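PDB 3EDN: phenazine biosynthesis protein, PhzF family from Bacillus anthracis, which probably acts as an isomerase-like enzyme of the PhzF family, with a diaminopimelate epimerase-like fold, although its own substrate is not established. Local coordinates for residues M121-P126 with I283-T288; E136-S141 with P186-E191; W163-P168 with P193-H198; M252-E257 with V268-T273. All coordinates share one frame; numbering follows the deposited sequence. Where two conformers were deposited one is given.

Interaction 1 of 4, residues M121-P126 with I283-T288; sequences MRQTAP and IDIAGT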
loop_
_atom_site.group_PDB
_atom_site.type_symbol
_atom_site.label_atom_id
_atom_site.label_comp_id
_atom_site.label_asym_id
_atom_site.label_seq_id
_atom_site.Cartn_x
_atom_site.Cartn_y
_atom_site.Cartn_z
HETATM N N MSE A 121 -13.127 -22.932 -1.633
HETATM C CA MSE A 121 -12.836 -22.176 -0.418
HETATM C C MSE A 121 -13.946 -22.375 0.601
HETATM O O MSE A 121 -15.054 -22.764 0.247
HETATM C CB MSE A 121 -12.640 -20.688 -0.717
HETATM C CG MSE A 121 -13.826 -19.993 -1.326
HETATM SE SE MSE A 121 -13.282 -18.406 -2.385
HETATM C CE MSE A 121 -11.991 -19.295 -3.523
ATOM N N ARG A 122 -13.623 -22.123 1.866
ATOM C CA ARG A 122 -14.573 -22.258 2.968
ATOM C C ARG A 122 -15.325 -20.960 3.199
ATOM O O ARG A 122 -14.731 -19.874 3.184
ATOM C CB ARG A 122 -13.821 -22.630 4.249
ATOM C CG ARG A 122 -14.677 -22.702 5.517
ATOM C CD ARG A 122 -15.451 -24.020 5.619
ATOM N NE ARG A 122 -14.576 -25.170 5.394
ATOM C CZ ARG A 122 -13.744 -25.678 6.301
ATOM N NH1 ARG A 122 -13.676 -25.156 7.522
ATOM N NH2 ARG A 122 -12.983 -26.721 5.992
ATOM N N GLN A 123 -16.627 -21.065 3.450
ATOM C CA GLN A 123 -17.396 -19.889 3.850
ATOM C C GLN A 123 -17.690 -19.958 5.345
ATOM O O GLN A 123 -17.382 -20.942 6.000
ATOM C CB GLN A 123 -18.688 -19.805 3.046
ATOM C CG GLN A 123 -18.401 -19.491 1.571
ATOM C CD GLN A 123 -19.653 -19.234 0.767
ATOM O OE1 GLN A 123 -20.745 -19.607 1.184
ATOM N NE2 GLN A 123 -19.489 -18.631 -0.418
ATOM N N THR A 124 -18.270 -18.891 5.875
ATOM C CA THR A 124 -18.654 -18.852 7.281
ATOM C C THR A 124 -19.876 -19.745 7.505
ATOM O O THR A 124 -20.736 -19.870 6.625
ATOM C CB THR A 124 -18.950 -17.402 7.716
ATOM O OG1 THR A 124 -17.821 -16.579 7.398
ATOM C CG2 THR A 124 -19.210 -17.328 9.209
ATOM N N ALA A 125 -19.950 -20.381 8.675
ATOM C CA ALA A 125 -21.061 -21.269 8.978
ATOM C C ALA A 125 -22.404 -20.573 8.794
ATOM O O ALA A 125 -22.557 -19.409 9.164
ATOM C CB ALA A 125 -20.943 -21.827 10.401
ATOM N N PRO A 126 -23.380 -21.271 8.196
ATOM C CA PRO A 126 -24.636 -20.579 7.870
ATOM C C PRO A 126 -25.503 -20.145 9.058
ATOM O O PRO A 126 -25.578 -20.843 10.086
ATOM C CB PRO A 126 -25.388 -21.605 7.008
ATOM C CG PRO A 126 -24.793 -22.919 7.372
ATOM C CD PRO A 126 -23.385 -22.683 7.775
ATOM N N ILE A 283 -19.892 -25.100 5.070
ATOM C CA ILE A 283 -20.173 -24.749 3.672
ATOM C C ILE A 283 -18.888 -24.379 2.970
ATOM O O ILE A 283 -18.165 -23.490 3.423
ATOM C CB ILE A 283 -21.178 -23.573 3.556
ATOM C CG1 ILE A 283 -22.525 -23.952 4.184
ATOM C CG2 ILE A 283 -21.354 -23.145 2.082
ATOM C CD1 ILE A 283 -23.252 -25.064 3.445
ATOM N N ASP A 284 -18.597 -25.088 1.887
ATOM C CA ASP A 284 -17.547 -24.678 0.951
ATOM C C ASP A 284 -18.169 -24.358 -0.400
ATOM O O ASP A 284 -19.192 -24.913 -0.787
ATOM C CB ASP A 284 -16.530 -25.804 0.742
ATOM C CG ASP A 284 -15.914 -26.303 2.052
ATOM O OD1 ASP A 284 -15.119 -25.571 2.669
ATOM O OD2 ASP A 284 -16.201 -27.456 2.460
ATOM N N ILE A 285 -17.529 -23.493 -1.168
ATOM C CA ILE A 285 -17.933 -23.350 -2.558
ATOM C C ILE A 285 -16.724 -23.522 -3.460
ATOM O O ILE A 285 -15.567 -23.364 -3.027
ATOM C CB ILE A 285 -18.616 -21.988 -2.850
ATOM C CG1 ILE A 285 -17.633 -20.826 -2.662
ATOM C CG2 ILE A 285 -19.849 -21.808 -1.959
ATOM C CD1 ILE A 285 -18.004 -19.565 -3.441
ATOM N N ALA A 286 -16.994 -23.872 -4.712
ATOM C CA ALA A 286 -15.932 -23.989 -5.701
ATOM C C ALA A 286 -16.432 -23.502 -7.040
ATOM O O ALA A 286 -17.608 -23.649 -7.373
ATOM C CB ALA A 286 -15.450 -25.430 -5.818
ATOM N N GLY A 287 -15.522 -22.957 -7.836
ATOM C CA GLY A 287 -15.894 -22.553 -9.163
ATOM C C GLY A 287 -14.700 -22.684 -10.073
ATOM O O GLY A 287 -13.546 -22.753 -9.619
ATOM N N THR A 288 -14.984 -22.756 -11.361
ATOM C CA THR A 288 -13.937 -22.606 -12.344
ATOM C C THR A 288 -13.969 -21.158 -12.828
ATOM O O THR A 288 -14.739 -20.338 -12.316
ATOM C CB THR A 288 -14.053 -23.628 -13.510
ATOM O OG1 THR A 288 -12.823 -23.639 -14.259
ATOM C CG2 THR A 288 -15.220 -23.297 -14.426
HETATM O O HOH W 1 -18.799 -23.255 6.887
#

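Interaction 2 of 4, residues E136-S141 with P186-E191; sequences EELAHS and PSVLKE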
loop_
_atom_site.group_PDB
_atom_site.type_symbol
_atom_site.label_atom_id
_atom_site.label_comp_id
_atom_site.label_asym_id
_atom_site.label_seq_id
_atom_site.Cartn_x
_atom_site.Cartn_y
_atom_site.Cartn_z
ATOM N N GLU A 136 -46.792 -10.256 -0.010
ATOM C CA GLU A 136 -47.248 -9.507 -1.174
ATOM C C GLU A 136 -46.339 -8.316 -1.464
ATOM O O GLU A 136 -46.040 -8.043 -2.624
ATOM C CB GLU A 136 -48.713 -9.065 -1.060
ATOM C CG GLU A 136 -49.232 -8.446 -2.357
ATOM C CD GLU A 136 -50.747 -8.322 -2.424
ATOM O OE1 GLU A 136 -51.351 -7.798 -1.460
ATOM O OE2 GLU A 136 -51.329 -8.724 -3.456
ATOM N N GLU A 137 -45.905 -7.606 -0.421
ATOM C CA GLU A 137 -45.028 -6.446 -0.607
ATOM C C GLU A 137 -43.672 -6.880 -1.154
ATOM O O GLU A 137 -43.081 -6.200 -2.005
ATOM C CB GLU A 137 -44.833 -5.666 0.697
ATOM C CG GLU A 137 -46.093 -4.983 1.223
ATOM C CD GLU A 137 -46.851 -4.243 0.140
ATOM O OE1 GLU A 137 -46.236 -3.419 -0.570
ATOM O OE2 GLU A 137 -48.065 -4.490 -0.007
ATOM N N LEU A 138 -43.188 -8.013 -0.652
ATOM C CA LEU A 138 -41.950 -8.603 -1.145
ATOM C C LEU A 138 -42.084 -8.970 -2.616
ATOM O O LEU A 138 -41.214 -8.651 -3.428
ATOM C CB LEU A 138 -41.602 -9.833 -0.319
ATOM C CG LEU A 138 -40.350 -10.621 -0.724
ATOM C CD1 LEU A 138 -39.112 -9.751 -0.620
ATOM C CD2 LEU A 138 -40.217 -11.858 0.149
ATOM N N ALA A 139 -43.177 -9.637 -2.972
ATOM C CA ALA A 139 -43.410 -10.008 -4.362
ATOM C C ALA A 139 -43.422 -8.771 -5.258
ATOM O O ALA A 139 -42.803 -8.735 -6.319
ATOM C CB ALA A 139 -44.714 -10.791 -4.488
ATOM N N HIS A 140 -44.132 -7.741 -4.822
ATOM C CA HIS A 140 -44.228 -6.522 -5.601
ATOM C C HIS A 140 -42.860 -5.845 -5.786
ATOM O O HIS A 140 -42.596 -5.233 -6.829
ATOM C CB HIS A 140 -45.228 -5.556 -4.961
ATOM C CG HIS A 140 -46.666 -5.930 -5.180
ATOM N ND1 HIS A 140 -47.703 -5.316 -4.504
ATOM C CD2 HIS A 140 -47.239 -6.852 -5.992
ATOM C CE1 HIS A 140 -48.852 -5.841 -4.901
ATOM N NE2 HIS A 140 -48.599 -6.777 -5.800
ATOM N N SER A 141 -41.995 -5.964 -4.778
ATOM C CA SER A 141 -40.678 -5.296 -4.814
ATOM C C SER A 141 -39.788 -5.876 -5.907
ATOM O O SER A 141 -38.845 -5.217 -6.362
ATOM C CB SER A 141 -39.975 -5.376 -3.451
ATOM O OG SER A 141 -39.432 -6.658 -3.208
ATOM N N PRO A 186 -35.585 -1.915 1.698
ATOM C CA PRO A 186 -35.508 -1.654 3.139
ATOM C C PRO A 186 -36.860 -1.597 3.850
ATOM O O PRO A 186 -36.956 -1.986 5.017
ATOM C CB PRO A 186 -34.808 -0.289 3.215
ATOM C CG PRO A 186 -33.994 -0.229 1.985
ATOM C CD PRO A 186 -34.837 -0.906 0.929
ATOM N N SER A 187 -37.892 -1.123 3.153
ATOM C CA SER A 187 -39.218 -1.011 3.760
ATOM C C SER A 187 -39.890 -2.369 3.923
ATOM O O SER A 187 -40.730 -2.550 4.810
ATOM C CB SER A 187 -40.118 -0.060 2.960
ATOM O OG SER A 187 -40.451 -0.608 1.695
ATOM N N VAL A 188 -39.512 -3.319 3.069
ATOM C CA VAL A 188 -40.078 -4.664 3.097
ATOM C C VAL A 188 -39.293 -5.558 4.049
ATOM O O VAL A 188 -39.864 -6.413 4.720
ATOM C CB VAL A 188 -40.077 -5.312 1.693
ATOM C CG1 VAL A 188 -40.559 -6.761 1.770
ATOM C CG2 VAL A 188 -40.938 -4.499 0.722
ATOM N N LEU A 189 -37.984 -5.344 4.108
ATOM C CA LEU A 189 -37.083 -6.193 4.894
ATOM C C LEU A 189 -36.769 -5.605 6.265
ATOM O O LEU A 189 -35.636 -5.205 6.519
ATOM C CB LEU A 189 -35.770 -6.421 4.132
ATOM C CG LEU A 189 -35.899 -6.966 2.702
ATOM C CD1 LEU A 189 -34.543 -7.011 2.012
ATOM C CD2 LEU A 189 -36.565 -8.337 2.698
ATOM N N LYS A 190 -37.767 -5.575 7.148
ATOM C CA LYS A 190 -37.639 -4.888 8.441
ATOM C C LYS A 190 -36.456 -5.379 9.276
ATOM O O LYS A 190 -35.716 -4.580 9.866
ATOM C CB LYS A 190 -38.921 -5.041 9.261
ATOM C CG LYS A 190 -40.187 -4.682 8.521
ATOM C CD LYS A 190 -40.176 -3.237 8.069
ATOM C CE LYS A 190 -41.564 -2.818 7.618
ATOM N NZ LYS A 190 -41.598 -1.378 7.253
ATOM N N GLU A 191 -36.289 -6.698 9.325
ATOM C CA GLU A 191 -35.291 -7.311 10.192
ATOM C C GLU A 191 -33.867 -6.991 9.741
ATOM O O GLU A 191 -32.991 -6.719 10.571
ATOM C CB GLU A 191 -35.510 -8.827 10.264
ATOM C CG GLU A 191 -34.500 -9.570 11.129
ATOM C CD GLU A 191 -34.658 -9.296 12.612
ATOM O OE1 GLU A 191 -35.659 -8.664 13.010
ATOM O OE2 GLU A 191 -33.773 -9.725 13.383
#

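Interaction 3 of 4, residues W163-P168 with P193-H198; sequences WTVIVP and PNASIH. With SO4 (sulfate ion), chain F.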
loop_
_atom_site.group_PDB
_atom_site.type_symbol
_atom_site.label_atom_id
_atom_site.label_comp_id
_atom_site.label_asym_id
_atom_site.label_seq_id
_atom_site.Cartn_x
_atom_site.Cartn_y
_atom_site.Cartn_z
ATOM N N TRP A 163 -25.617 -11.202 4.299
ATOM C CA TRP A 163 -27.039 -11.501 4.421
ATOM C C TRP A 163 -27.791 -11.298 3.116
ATOM O O TRP A 163 -27.732 -10.218 2.509
ATOM C CB TRP A 163 -27.691 -10.645 5.519
ATOM C CG TRP A 163 -27.366 -11.096 6.920
ATOM C CD1 TRP A 163 -26.479 -10.520 7.789
ATOM C CD2 TRP A 163 -27.923 -12.228 7.606
ATOM N NE1 TRP A 163 -26.439 -11.230 8.966
ATOM C CE2 TRP A 163 -27.329 -12.273 8.887
ATOM C CE3 TRP A 163 -28.871 -13.208 7.259
ATOM C CZ2 TRP A 163 -27.641 -13.259 9.817
ATOM C CZ3 TRP A 163 -29.189 -14.187 8.190
ATOM C CH2 TRP A 163 -28.572 -14.203 9.457
ATOM N N THR A 164 -28.512 -12.340 2.699
ATOM C CA THR A 164 -29.414 -12.265 1.543
ATOM C C THR A 164 -30.767 -12.883 1.932
ATOM O O THR A 164 -30.848 -13.611 2.914
ATOM C CB THR A 164 -28.794 -12.968 0.307
ATOM O OG1 THR A 164 -29.458 -12.535 -0.881
ATOM C CG2 THR A 164 -28.860 -14.497 0.435
ATOM N N VAL A 165 -31.815 -12.575 1.181
ATOM C CA VAL A 165 -33.127 -13.188 1.415
ATOM C C VAL A 165 -33.373 -14.227 0.338
ATOM O O VAL A 165 -33.432 -13.897 -0.859
ATOM C CB VAL A 165 -34.291 -12.153 1.394
ATOM C CG1 VAL A 165 -35.592 -12.807 1.843
ATOM C CG2 VAL A 165 -33.981 -10.962 2.304
ATOM N N ILE A 166 -33.498 -15.485 0.758
ATOM C CA ILE A 166 -33.847 -16.551 -0.158
ATOM C C ILE A 166 -35.374 -16.532 -0.331
ATOM O O ILE A 166 -36.105 -16.757 0.635
ATOM C CB ILE A 166 -33.403 -17.924 0.405
ATOM C CG1 ILE A 166 -31.868 -17.990 0.599
ATOM C CG2 ILE A 166 -33.890 -19.054 -0.494
ATOM C CD1 ILE A 166 -31.069 -17.768 -0.712
ATOM N N VAL A 167 -35.835 -16.255 -1.550
ATOM C CA VAL A 167 -37.254 -16.139 -1.878
ATOM C C VAL A 167 -37.652 -17.213 -2.910
ATOM O O VAL A 167 -37.439 -17.034 -4.121
ATOM C CB VAL A 167 -37.563 -14.752 -2.470
ATOM C CG1 VAL A 167 -39.066 -14.602 -2.724
ATOM C CG2 VAL A 167 -37.081 -13.656 -1.531
ATOM N N PRO A 168 -38.212 -18.336 -2.440
ATOM C CA PRO A 168 -38.633 -19.375 -3.391
ATOM C C PRO A 168 -39.779 -18.907 -4.297
ATOM O O PRO A 168 -40.814 -18.423 -3.800
ATOM C CB PRO A 168 -39.076 -20.529 -2.481
ATOM C CG PRO A 168 -38.330 -20.276 -1.152
ATOM C CD PRO A 168 -38.382 -18.768 -1.035
ATOM N N PRO A 193 -32.683 -4.569 6.834
ATOM C CA PRO A 193 -33.073 -3.653 5.768
ATOM C C PRO A 193 -32.063 -3.555 4.629
ATOM O O PRO A 193 -32.445 -3.185 3.522
ATOM C CB PRO A 193 -33.200 -2.298 6.489
ATOM C CG PRO A 193 -33.273 -2.618 7.923
ATOM C CD PRO A 193 -32.551 -3.896 8.139
ATOM N N ASN A 194 -30.797 -3.877 4.891
ATOM C CA ASN A 194 -29.764 -3.758 3.871
ATOM C C ASN A 194 -29.403 -5.081 3.203
ATOM O O ASN A 194 -28.399 -5.163 2.510
ATOM C CB ASN A 194 -28.499 -3.094 4.437
ATOM C CG ASN A 194 -27.705 -4.014 5.345
ATOM O OD1 ASN A 194 -28.267 -4.844 6.069
ATOM N ND2 ASN A 194 -26.379 -3.864 5.317
ATOM N N ALA A 195 -30.223 -6.112 3.406
ATOM C CA ALA A 195 -29.968 -7.402 2.746
ATOM C C ALA A 195 -30.229 -7.318 1.250
ATOM O O ALA A 195 -31.073 -6.553 0.798
ATOM C CB ALA A 195 -30.827 -8.499 3.361
ATOM N N SER A 196 -29.507 -8.131 0.473
ATOM C CA SER A 196 -29.862 -8.352 -0.920
ATOM C C SER A 196 -31.033 -9.337 -0.958
ATOM O O SER A 196 -31.382 -9.948 0.064
ATOM C CB SER A 196 -28.676 -8.967 -1.653
ATOM O OG SER A 196 -28.219 -10.103 -0.938
ATOM N N ILE A 197 -31.647 -9.475 -2.131
ATOM C CA ILE A 197 -32.729 -10.433 -2.331
ATOM C C ILE A 197 -32.369 -11.433 -3.425
ATOM O O ILE A 197 -32.029 -11.045 -4.545
ATOM C CB ILE A 197 -34.083 -9.738 -2.672
ATOM C CG1 ILE A 197 -34.496 -8.811 -1.522
ATOM C CG2 ILE A 197 -35.166 -10.810 -2.928
ATOM C CD1 ILE A 197 -35.818 -8.064 -1.749
ATOM N N HIS A 198 -32.454 -12.722 -3.083
ATOM C CA HIS A 198 -32.010 -13.766 -3.990
ATOM C C HIS A 198 -33.095 -14.823 -4.218
ATOM O O HIS A 198 -33.114 -15.877 -3.552
ATOM C CB HIS A 198 -30.748 -14.432 -3.439
ATOM C CG HIS A 198 -29.941 -15.115 -4.498
ATOM N ND1 HIS A 198 -28.800 -14.561 -5.033
ATOM C CD2 HIS A 198 -30.146 -16.277 -5.167
ATOM C CE1 HIS A 198 -28.310 -15.369 -5.956
ATOM N NE2 HIS A 198 -29.117 -16.410 -6.072
HETATM S S SO4 F . -23.780 -7.871 4.896
HETATM O O1 SO4 F . -22.510 -7.508 5.526
HETATM O O2 SO4 F . -23.563 -8.137 3.483
HETATM O O3 SO4 F . -24.373 -8.994 5.586
HETATM O O4 SO4 F . -24.719 -6.763 5.011
#

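Interaction 4 of 4, residues M252-E257 with V268-T273; sequences MELIVE and VTVYVT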
loop_
_atom_site.group_PDB
_atom_site.type_symbol
_atom_site.label_atom_id
_atom_site.label_comp_id
_atom_site.label_asym_id
_atom_site.label_seq_id
_atom_site.Cartn_x
_atom_site.Cartn_y
_atom_site.Cartn_z
HETATM N N MSE A 252 -22.608 -33.686 1.088
HETATM C CA MSE A 252 -23.357 -33.663 -0.146
HETATM C C MSE A 252 -22.880 -32.462 -0.944
HETATM O O MSE A 252 -22.267 -31.556 -0.397
HETATM C CB MSE A 252 -24.843 -33.562 0.164
HETATM C CG MSE A 252 -25.178 -32.305 0.909
HETATM SE SE MSE A 252 -25.725 -30.950 -0.348
HETATM C CE MSE A 252 -27.611 -31.292 -0.101
ATOM N N GLU A 253 -23.117 -32.481 -2.242
ATOM C CA GLU A 253 -22.815 -31.299 -3.026
ATOM C C GLU A 253 -23.915 -31.040 -4.027
ATOM O O GLU A 253 -24.665 -31.947 -4.399
ATOM C CB GLU A 253 -21.450 -31.405 -3.709
ATOM C CG GLU A 253 -21.409 -32.157 -5.012
ATOM C CD GLU A 253 -19.973 -32.322 -5.495
ATOM O OE1 GLU A 253 -19.617 -31.723 -6.536
ATOM O OE2 GLU A 253 -19.184 -33.006 -4.797
ATOM N N LEU A 254 -24.030 -29.785 -4.435
ATOM C CA LEU A 254 -24.965 -29.429 -5.475
ATOM C C LEU A 254 -24.377 -28.306 -6.302
ATOM O O LEU A 254 -23.450 -27.638 -5.865
ATOM C CB LEU A 254 -26.291 -28.975 -4.865
ATOM C CG LEU A 254 -26.307 -27.646 -4.104
ATOM C CD1 LEU A 254 -27.678 -26.972 -4.245
ATOM C CD2 LEU A 254 -25.903 -27.805 -2.648
ATOM N N ILE A 255 -24.924 -28.109 -7.489
ATOM C CA ILE A 255 -24.500 -26.997 -8.333
ATOM C C ILE A 255 -25.691 -26.072 -8.419
ATOM O O ILE A 255 -26.832 -26.525 -8.613
ATOM C CB ILE A 255 -24.053 -27.438 -9.747
ATOM C CG1 ILE A 255 -22.909 -28.456 -9.649
ATOM C CG2 ILE A 255 -23.561 -26.239 -10.530
ATOM C CD1 ILE A 255 -22.466 -29.050 -10.994
ATOM N N VAL A 256 -25.429 -24.778 -8.249
ATOM C CA VAL A 256 -26.431 -23.758 -8.458
ATOM C C VAL A 256 -26.047 -22.941 -9.679
ATOM O O VAL A 256 -24.857 -22.846 -10.021
ATOM C CB VAL A 256 -26.626 -22.858 -7.208
ATOM C CG1 VAL A 256 -26.924 -23.720 -5.991
ATOM C CG2 VAL A 256 -25.403 -22.016 -6.931
ATOM N N GLU A 257 -27.043 -22.376 -10.358
ATOM C CA GLU A 257 -26.783 -21.571 -11.551
ATOM C C GLU A 257 -27.371 -20.181 -11.385
ATOM O O GLU A 257 -28.330 -19.980 -10.635
ATOM C CB GLU A 257 -27.370 -22.224 -12.804
ATOM C CG GLU A 257 -28.911 -22.189 -12.799
ATOM C CD GLU A 257 -29.588 -22.774 -14.025
ATOM O OE1 GLU A 257 -29.023 -23.677 -14.680
ATOM O OE2 GLU A 257 -30.744 -22.359 -14.283
ATOM N N VAL A 268 -22.000 -22.345 -9.601
ATOM C CA VAL A 268 -21.216 -22.468 -8.387
ATOM C C VAL A 268 -21.474 -23.837 -7.784
ATOM O O VAL A 268 -22.629 -24.250 -7.634
ATOM C CB VAL A 268 -21.557 -21.394 -7.364
ATOM C CG1 VAL A 268 -20.619 -21.496 -6.160
ATOM C CG2 VAL A 268 -21.464 -20.027 -8.003
ATOM N N THR A 269 -20.401 -24.562 -7.478
ATOM C CA THR A 269 -20.544 -25.825 -6.753
ATOM C C THR A 269 -20.517 -25.571 -5.254
ATOM O O THR A 269 -19.643 -24.871 -4.753
ATOM C CB THR A 269 -19.453 -26.817 -7.187
ATOM O OG1 THR A 269 -19.579 -27.045 -8.600
ATOM C CG2 THR A 269 -19.599 -28.154 -6.448
ATOM N N VAL A 270 -21.499 -26.119 -4.544
ATOM C CA VAL A 270 -21.603 -25.929 -3.099
ATOM C C VAL A 270 -21.481 -27.257 -2.384
ATOM O O VAL A 270 -22.208 -28.196 -2.721
ATOM C CB VAL A 270 -22.904 -25.210 -2.693
ATOM C CG1 VAL A 270 -22.870 -24.869 -1.186
ATOM C CG2 VAL A 270 -23.109 -23.954 -3.559
ATOM N N TYR A 271 -20.557 -27.328 -1.432
ATOM C CA TYR A 271 -20.344 -28.542 -0.639
ATOM C C TYR A 271 -20.874 -28.317 0.767
ATOM O O TYR A 271 -20.537 -27.318 1.424
ATOM C CB TYR A 271 -18.854 -28.880 -0.555
ATOM C CG TYR A 271 -18.170 -28.939 -1.894
ATOM C CD1 TYR A 271 -17.909 -30.151 -2.502
ATOM C CD2 TYR A 271 -17.806 -27.767 -2.561
ATOM C CE1 TYR A 271 -17.286 -30.207 -3.753
ATOM C CE2 TYR A 271 -17.198 -27.812 -3.784
ATOM C CZ TYR A 271 -16.933 -29.024 -4.373
ATOM O OH TYR A 271 -16.313 -29.051 -5.610
ATOM N N VAL A 272 -21.728 -29.232 1.222
ATOM C CA VAL A 272 -22.342 -29.109 2.538
ATOM C C VAL A 272 -21.894 -30.307 3.356
ATOM O O VAL A 272 -22.092 -31.448 2.936
ATOM C CB VAL A 272 -23.866 -29.113 2.448
ATOM C CG1 VAL A 272 -24.470 -28.839 3.826
ATOM C CG2 VAL A 272 -24.339 -28.065 1.450
ATOM N N THR A 273 -21.243 -30.038 4.484
ATOM C CA THR A 273 -20.669 -31.115 5.301
ATOM C C THR A 273 -21.222 -31.053 6.711
ATOM O O THR A 273 -21.410 -29.972 7.277
ATOM C CB THR A 273 -19.139 -31.004 5.346
ATOM O OG1 THR A 273 -18.625 -31.149 4.015
ATOM C CG2 THR A 273 -18.532 -32.084 6.243
HETATM O O HOH W 2 -16.868 -31.373 -6.564
#

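Interaction 1 of 4, residues M121-P126 with I283-T288
Met121 N donates to Ile285 O at 2.8 Å, and Ile285 N returns a bond to Met121 O at 2.9 Å, closing the small ring of an antiparallel hydrogen-bonded pair. Asp284 CA also lies near Met121 O, in a bent CA-H...O contact. One residue on, Arg122 faces Asp284 in a non-hydrogen-bonded pair, and here the side chains take over. In one of two conformers deposited for the arginine, NE meets Asp284 OD1 at 2.8 Å in a salt bridge that may be only partly populated. The oxygen lies almost in the guanidinium plane and is approached on its syn side but 25° out of the carboxylate plane; the two planes are turned 62° apart. Asp284 OD2 is bonded instead by Gln282 NE2. Gln123 N adds a further bond to Ile283 O at 2.9 Å, and a water bridges Gln123 O and Ile283 N. With CG beside its backbone N (chi1 -68°) and the chain extended beyond, Gln123 crosses Ile285 at about a right angle, NE2 3.5 Å from Ile285 CD1. The same amide bonds Thr160 through OE1 and the Gly230 carbonyl through NE2. Pro126 closes the apolar end, its CD 3.9 Å from Ile283 CG1, while Met121 turns toward Thr77 and Val78 of helix 74-86. The chemistry is divided between the faces: a perhaps partial ion pair between Arg122 and Asp284, and on the side of Met121 and Ile285 mostly hydrocarbon, where Gln123 crosses the isoleucine with both ends of its amide satisfied.

Interaction 2 of 4, residues E136-S141 with P186-E191
Val188 holds CG1 anti to its backbone N (chi1 175°) and CG2 beside that N, and this spreads its two methyls over the flank of helix 135-141. CG1 goes to Leu138, 3.7 Å from that residue's CA and 3.9 Å from its CB. CG2 reaches the preceding residue, 3.9 Å from Glu137 O and 4.1 Å from Glu137 CB. The valine therefore sits astride the backbone between two consecutive helical residues, and the Leu138 and Val188 side chains cross at about a right angle. Leu138 has CG anti to its backbone N, chi1 178°, a torsion that carries its branch off the helix past the valine; CD1 comes within 4.4 Å of Leu189 CD2, a loose apolar touch. Ser141, one turn later, comes only loosely near Val188 CG2 with its CB. Its hydroxyl is turned back on its own helix, where OG donates to Leu138 O at 2.7 Å, and its backbone is tied to Asn181. Beyond the pair, Leu138 and Leu189 both rest on Ile197 of strand 196-201, and Leu189 also touches Tyr157. No hydrogen bond joins the two segments. The association thus depends on the fit of methyl groups against a helix side, with the serine hydroxyl satisfied internally, and this dispersion contact packs helix 135-141 and the short, weakly bonded helix 185-188 together beside the strands.

Interaction 3 of 4, residues W163-P168 with P193-H198
Thr164 OG1 and Ser196 OG meet at 2.7 Å in a hydrogen bond in which either could be the donor. Thr164 places OG1 anti to its backbone N (chi1 -162°), leaning over strand 196-201; CB of His198 approaches the same oxygen at 3.4 Å. The backbones that bring these groups together run parallel, their short axes 31° apart in direction. Val165 lies between two residues of the partner: its N donates to Ser196 O at 2.9 Å, and its O accepts from His198 N at 2.7 Å. Weak bonds extend the pairing at both ends, from Ser196 N to Trp163 O and from Val167 N to His198 O. On the other face Val167 CG2 meets Ile197 CG2 at 3.7 Å, and Val165 CG2 stands over Ala195 CB at 4.1 Å. A sulfate, probably from the crystallisation liquor, lies beside Trp163: Trp163 N donates to its O3 at 2.8 Å, and Asn194 ND2 stands farther off, 3.4 Å from O4. In the next shell, His198 ND1 is hydrogen-bonded to His215 ND1 with the rings inclined to each other, while Ala232 and Met236 of helix 230-244 touch its side chain. Tyr157, on strand 156-159, lies against Trp163 and Val165. Parallel pairing here depends on Val165 for its two firm backbone bonds, with weaker ones at either end; the hydroxyls of Thr164 and Ser196 satisfy each other on one face, and the face of Val165 and Ile197 is hydrocarbon.

Interaction 4 of 4, residues M252-E257 with V268-T273
Met252, a selenomethionine deposited in two conformers, opens the pairing: its N and O bond Val272 O and N, each at 2.9 Å. In the conformer given, its side chain lies along Val272, SE 3.7 Å from CG2. Glu253 points to the other face beside Tyr271, its carboxylate turned 64° from the ring plane and OE2 3.5 Å from CE1. Extended beyond CG, the glutamate also brings OE1 to a water that spans to Tyr271 OH at 2.6 Å; the ring has a further cation-pi partner in Lys120. Leu254 returns to the Met252 face and exchanges backbone bonds with Val270, Val270 N to Leu254 O being 2.8 Å and nearly straight at 178°, while CD2 folds over Val270 CB. Ile255 then sets CG1 against Thr269 OG1 at 3.8 Å. Val256 repeats the paired bonds with Val268, and CG2 packs 3.9 Å from Val268 CB. Met252, Val256, Val268 and Val272 all press on helix 230-244, giving the strands an apolar inner side. This is a regular antiparallel beta hairpin laid against a helix, as in the strand-wrapped helices of the diaminopimelate epimerase-like fold.

In the fold
Interactions 1 and 4 are neighbours, with centres about 9 Å apart: strand 266-273 pairs with 251-258 on one side and with 282-298 on the other, where the bonds Ala286 N to Thr269 O and Asp284 O to Tyr271 N join the two contacts. Interactions 2 and 3 form a second cluster, about 10 Å between centres, in which Leu138 of helix 135-141 and Leu189, just after helix 185-188, pack on the strands of interaction 3. Their segments alternate along the chain, and interaction 4 follows both. Interaction 1 spans all of these. Helix 230-244 touches interactions 3 and 4, so strands from distant parts of the chain close around one helix, consistent with the diaminopimelate epimerase-like fold.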